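PDB 3VYW: MNMC2 from Aquifex aeolicus, which methylates the modified wobble uridine of tRNA with S-adenosylmethionine as methyl donor, working without the oxidase domain usually fused to this enzyme. Local coordinates for residues His117-Glu120 and Arg126-Ile129; Val190-Phe195 and Ser210-Arg215. All coordinates share one frame; numbering follows the deposited sequence.

Interaction 1 of 2, residues His117-Glu120 and Arg126-Ile129; sequences HLWE and RVEI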
# COMPACT_ATOMS: atom_id res chain seq x y z
N HIS A 117 16.90 4.94 11.27
CA HIS A 117 16.38 5.15 12.57
C HIS A 117 16.42 3.98 13.46
O HIS A 117 16.71 4.11 14.62
CB HIS A 117 15.01 5.73 12.48
CG HIS A 117 14.99 7.03 11.79
ND1 HIS A 117 14.84 8.16 12.42
CD2 HIS A 117 15.22 7.35 10.48
CE1 HIS A 117 14.92 9.16 11.55
NE2 HIS A 117 15.16 8.65 10.37
N LEU A 118 16.11 2.82 12.97
CA LEU A 118 16.09 1.71 13.87
C LEU A 118 17.45 1.50 14.44
O LEU A 118 17.59 1.24 15.60
CB LEU A 118 15.72 0.46 13.13
CG LEU A 118 14.26 0.27 12.85
CD1 LEU A 118 14.11 -0.91 11.93
CD2 LEU A 118 13.59 0.00 14.15
N TRP A 119 18.45 1.52 13.59
CA TRP A 119 19.80 1.41 14.04
C TRP A 119 20.33 2.54 14.86
O TRP A 119 21.16 2.34 15.70
CB TRP A 119 20.72 0.95 12.94
CG TRP A 119 20.50 -0.49 12.62
CD1 TRP A 119 20.11 -1.47 13.48
CD2 TRP A 119 20.59 -1.13 11.34
NE1 TRP A 119 19.99 -2.64 12.83
CE2 TRP A 119 20.26 -2.50 11.56
CE3 TRP A 119 20.92 -0.72 10.09
CZ2 TRP A 119 20.26 -3.41 10.55
CZ3 TRP A 119 20.92 -1.64 9.08
CH2 TRP A 119 20.59 -2.95 9.30
N GLU A 120 19.89 3.75 14.63
CA GLU A 120 20.35 4.80 15.49
C GLU A 120 19.88 4.52 16.89
O GLU A 120 20.59 4.70 17.83
CB GLU A 120 19.84 6.15 15.02
CG GLU A 120 20.26 6.44 13.60
CD GLU A 120 20.18 7.89 13.21
OE1 GLU A 120 19.09 8.48 13.24
OE2 GLU A 120 21.21 8.44 12.84
N ARG A 126 18.31 -6.79 15.32
CA ARG A 126 18.26 -7.62 14.17
C ARG A 126 16.96 -7.34 13.49
O ARG A 126 15.95 -7.33 14.11
CB ARG A 126 18.35 -9.07 14.58
CG ARG A 126 18.43 -10.05 13.43
CD ARG A 126 17.40 -11.14 13.62
NE ARG A 126 17.28 -11.99 12.45
CZ ARG A 126 18.27 -12.28 11.63
NH1 ARG A 126 19.46 -11.78 11.84
NH2 ARG A 126 18.06 -13.05 10.59
N VAL A 127 16.99 -7.07 12.21
CA VAL A 127 15.78 -6.69 11.53
C VAL A 127 15.36 -7.68 10.49
O VAL A 127 16.12 -8.05 9.66
CB VAL A 127 15.94 -5.34 10.89
CG1 VAL A 127 14.61 -4.86 10.42
CG2 VAL A 127 16.50 -4.36 11.87
N GLU A 128 14.11 -8.12 10.55
CA GLU A 128 13.59 -9.01 9.53
C GLU A 128 12.62 -8.32 8.59
O GLU A 128 11.59 -7.88 8.99
CB GLU A 128 12.86 -10.16 10.18
CG GLU A 128 13.71 -11.15 10.91
CD GLU A 128 12.93 -12.36 11.35
OE1 GLU A 128 12.84 -12.61 12.55
OE2 GLU A 128 12.40 -13.06 10.48
N ILE A 129 12.98 -8.25 7.33
CA ILE A 129 12.12 -7.68 6.33
C ILE A 129 11.73 -8.65 5.25
O ILE A 129 12.55 -9.28 4.65
CB ILE A 129 12.80 -6.50 5.64
CG1 ILE A 129 13.20 -5.48 6.66
CG2 ILE A 129 11.88 -5.86 4.64
CD1 ILE A 129 14.15 -4.46 6.12
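The indole nitrogen NE1 of W119 donates a hydrogen bond to the carbonyl oxygen of L125, and the same atom is the nearest point of the ring to the V127 side chain. The contact belongs to the first beta-alpha-beta unit of the Rossmann-like methyltransferase fold, in which helix 109-121 connects strand 97-103 to its parallel neighbour 126-133. Across the two segments the join is purely apolar and centres on V127, whose side chain points at the helix. Its CG2 methyl, beside the backbone N and anti to the carbonyl carbon, reaches two adjacent residues on the last turn of helix 109-121. It meets the indole obliquely, 4.0 Å from W119 NE1 and 4.1 Å from W119 CZ2. L118 is its second neighbour, whose CD1 stands 4.2 Å from V127 CG2 and 4.3 Å from V127 CG1, so that one leucine methyl faces both prongs of the valine. L118 reaches there because its CG sits beside its own backbone N (chi1 -80°) and CD1 extends the chain (chi2 172°). The leucine also packs on I88, L89 and A92 of helix 88-94, which makes V127 part of a larger apolar layer, while R165 makes a cation-pi contact with the W119 ring. The backbones stay well apart: L118 CA and V127 CA are separated by 8.7 Å.

Interaction 2 of 2, residues Val190-Phe195 and Ser210-Arg215; sequences VFHDAF and SLIKER. With SAM (S-adenosylmethionine), chain E.
In the parallel beta-alpha-beta crossover that runs from strand 187-192 through helix 206-213 to strand 220-224 of this Rossmann-like methyltransferase, V190 and H192 on the strand pack against I212 on the helix, and the loop after the strand reaches the cofactor. I212 divides its branches: CG2 lies 4.1 Å from V190 CG1, while CD1 approaches the imidazole obliquely, 4.4 Å from H192 ND1. The imidazole is held at its other nitrogen by the L203 carbonyl and meets the rings of W204 and W222. I212 also touches L101 and V103, so its side chain bridges two neighbouring strands. Beyond H192 the strand ends and D193 turns to S-adenosylmethionine, its CG anti to the backbone N (chi1 -160°), where OD2 accepts a 3.0 Å hydrogen bond from the amino nitrogen N of SAM. F195 lies under the ligand with one ring face. SAM SD stands 3.8 Å above that plane, shifted toward the rim, and C5' of SAM comes to 3.3 Å from F195 CE1. An alanine at F195 would strip away this platform, and would probably leave the sulfonium side of the cofactor looser and Y63 without its stacking partner. Within 210-215, just past the contact, R215 NH2 forms a salt bridge with E214 OE2 at 3.0 Å, the carboxylate oxygen lying close to the guanidinium plane.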
# COMPACT_ATOMS: atom_id res chain seq x y z
N VAL A 190 3.56 -3.41 9.37
CA VAL A 190 3.31 -3.64 7.98
C VAL A 190 3.33 -2.31 7.32
O VAL A 190 2.60 -1.47 7.69
CB VAL A 190 1.93 -4.20 7.76
CG1 VAL A 190 1.67 -4.40 6.28
CG2 VAL A 190 1.73 -5.46 8.54
N PHE A 191 4.19 -2.12 6.35
CA PHE A 191 4.22 -0.88 5.64
C PHE A 191 3.46 -1.12 4.38
O PHE A 191 3.95 -1.75 3.51
CB PHE A 191 5.63 -0.53 5.25
CG PHE A 191 6.49 -0.09 6.37
CD1 PHE A 191 7.85 -0.12 6.23
CD2 PHE A 191 5.96 0.37 7.53
CE1 PHE A 191 8.65 0.27 7.24
CE2 PHE A 191 6.76 0.78 8.54
CZ PHE A 191 8.10 0.73 8.40
N HIS A 192 2.25 -0.64 4.29
CA HIS A 192 1.46 -0.97 3.18
C HIS A 192 1.47 0.11 2.18
O HIS A 192 0.69 1.01 2.25
CB HIS A 192 0.07 -1.19 3.68
CG HIS A 192 -0.79 -1.97 2.76
ND1 HIS A 192 -1.24 -3.14 3.06
CD2 HIS A 192 -1.25 -1.69 1.52
CE1 HIS A 192 -1.96 -3.60 2.07
NE2 HIS A 192 -2.02 -2.76 1.10
N ASP A 193 2.33 -0.00 1.21
CA ASP A 193 2.60 1.09 0.33
C ASP A 193 2.46 0.72 -1.11
O ASP A 193 3.42 0.62 -1.81
CB ASP A 193 4.00 1.58 0.57
CG ASP A 193 4.21 2.95 0.07
OD1 ASP A 193 3.24 3.61 -0.22
OD2 ASP A 193 5.34 3.36 -0.04
N ALA A 194 1.24 0.51 -1.52
CA ALA A 194 0.90 0.30 -2.88
C ALA A 194 0.52 1.61 -3.51
O ALA A 194 0.47 2.60 -2.85
CB ALA A 194 -0.22 -0.69 -2.99
N PHE A 195 0.28 1.60 -4.79
CA PHE A 195 -0.24 2.75 -5.48
C PHE A 195 -1.67 2.81 -5.06
O PHE A 195 -2.18 1.91 -4.49
CB PHE A 195 -0.07 2.64 -6.98
CG PHE A 195 1.32 2.81 -7.45
CD1 PHE A 195 2.03 1.75 -7.88
CD2 PHE A 195 1.90 4.02 -7.43
CE1 PHE A 195 3.31 1.89 -8.28
CE2 PHE A 195 3.19 4.18 -7.83
CZ PHE A 195 3.89 3.11 -8.26
N SER A 210 -6.83 -9.63 4.57
CA SER A 210 -6.99 -10.77 5.43
C SER A 210 -5.75 -11.60 5.47
O SER A 210 -5.40 -12.12 6.50
CB SER A 210 -8.13 -11.62 4.89
OG SER A 210 -8.76 -12.35 5.89
N LEU A 211 -5.13 -11.77 4.33
CA LEU A 211 -3.88 -12.48 4.28
C LEU A 211 -2.81 -11.73 5.01
O LEU A 211 -1.95 -12.31 5.59
CB LEU A 211 -3.49 -12.77 2.85
CG LEU A 211 -4.47 -13.63 2.08
CD1 LEU A 211 -4.07 -13.60 0.64
CD2 LEU A 211 -4.45 -15.05 2.57
N ILE A 212 -2.85 -10.43 4.93
CA ILE A 212 -1.94 -9.58 5.64
C ILE A 212 -2.15 -9.72 7.10
O ILE A 212 -1.24 -9.59 7.83
CB ILE A 212 -2.10 -8.12 5.26
CG1 ILE A 212 -1.64 -7.90 3.85
CG2 ILE A 212 -1.29 -7.24 6.18
CD1 ILE A 212 -0.25 -7.34 3.77
N LYS A 213 -3.38 -9.91 7.51
CA LYS A 213 -3.76 -9.99 8.90
C LYS A 213 -3.13 -11.18 9.58
O LYS A 213 -2.73 -11.11 10.70
CB LYS A 213 -5.27 -10.06 9.01
CG LYS A 213 -5.83 -9.74 10.38
CD LYS A 213 -6.91 -10.71 10.78
CE LYS A 213 -7.61 -10.25 12.01
NZ LYS A 213 -9.01 -10.72 12.08
N GLU A 214 -3.04 -12.28 8.87
CA GLU A 214 -2.50 -13.48 9.40
C GLU A 214 -1.05 -13.27 9.71
O GLU A 214 -0.46 -14.01 10.44
CB GLU A 214 -2.65 -14.60 8.40
CG GLU A 214 -4.05 -15.13 8.26
CD GLU A 214 -4.24 -15.83 6.95
OE1 GLU A 214 -5.38 -15.97 6.49
OE2 GLU A 214 -3.25 -16.27 6.38
N ARG A 215 -0.48 -12.25 9.14
CA ARG A 215 0.93 -12.05 9.20
C ARG A 215 1.36 -10.90 10.05
O ARG A 215 2.46 -10.46 9.96
CB ARG A 215 1.48 -11.96 7.81
CG ARG A 215 2.01 -13.27 7.32
CD ARG A 215 1.75 -13.53 5.87
NE ARG A 215 0.55 -14.30 5.70
CZ ARG A 215 0.45 -15.31 4.87
NH1 ARG A 215 1.48 -15.67 4.17
NH2 ARG A 215 -0.68 -15.95 4.77
N SAM E . 7.36 1.45 -1.08
CA SAM E . 8.08 2.03 -2.15
C SAM E . 9.12 2.85 -1.49
O SAM E . 10.05 3.34 -2.09
OXT SAM E . 9.06 2.98 -0.30
CB SAM E . 7.03 2.71 -3.00
CG SAM E . 6.35 1.62 -3.83
SD SAM E . 5.13 2.07 -4.84
CE SAM E . 4.10 3.03 -4.01
C5' SAM E . 4.24 0.77 -5.33
C4' SAM E . 5.01 -0.54 -5.58
O4' SAM E . 4.11 -1.63 -5.50
C3' SAM E . 5.62 -0.65 -6.96
O3' SAM E . 6.91 -1.22 -6.86
C2' SAM E . 4.73 -1.62 -7.69
O2' SAM E . 5.45 -2.32 -8.66
C1' SAM E . 4.30 -2.53 -6.58
N9 SAM E . 3.10 -3.34 -6.88
C8 SAM E . 1.96 -2.95 -7.39
N7 SAM E . 1.10 -3.95 -7.50
C5 SAM E . 1.69 -5.02 -7.05
C6 SAM E . 1.33 -6.42 -6.88
N6 SAM E . 0.15 -6.89 -7.23
N1 SAM E . 2.22 -7.21 -6.37
C2 SAM E . 3.40 -6.79 -6.01
N3 SAM E . 3.78 -5.55 -6.14
C4 SAM E . 3.00 -4.62 -6.65

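Interactions 1 and 2 follow one another along the chain, the first closing before the second opens, and both rest on the same mixed sheet. Their centres are 19 Å apart and their nearest atoms about 7 Å, so they do not touch; strand 97-103 lies between strands 126-133 and 187-192. Helix 109-121 packs on one face of the sheet and helix 206-213 on the opposite face, giving the layered alpha-beta-alpha core of class I methyltransferases. Interaction 1 is plain packing, with the L118 side chain about 14 Å from SAM, whereas 190-195 runs directly into the cofactor pocket. Strand 126-133 also reaches that pocket at its far end, through E133.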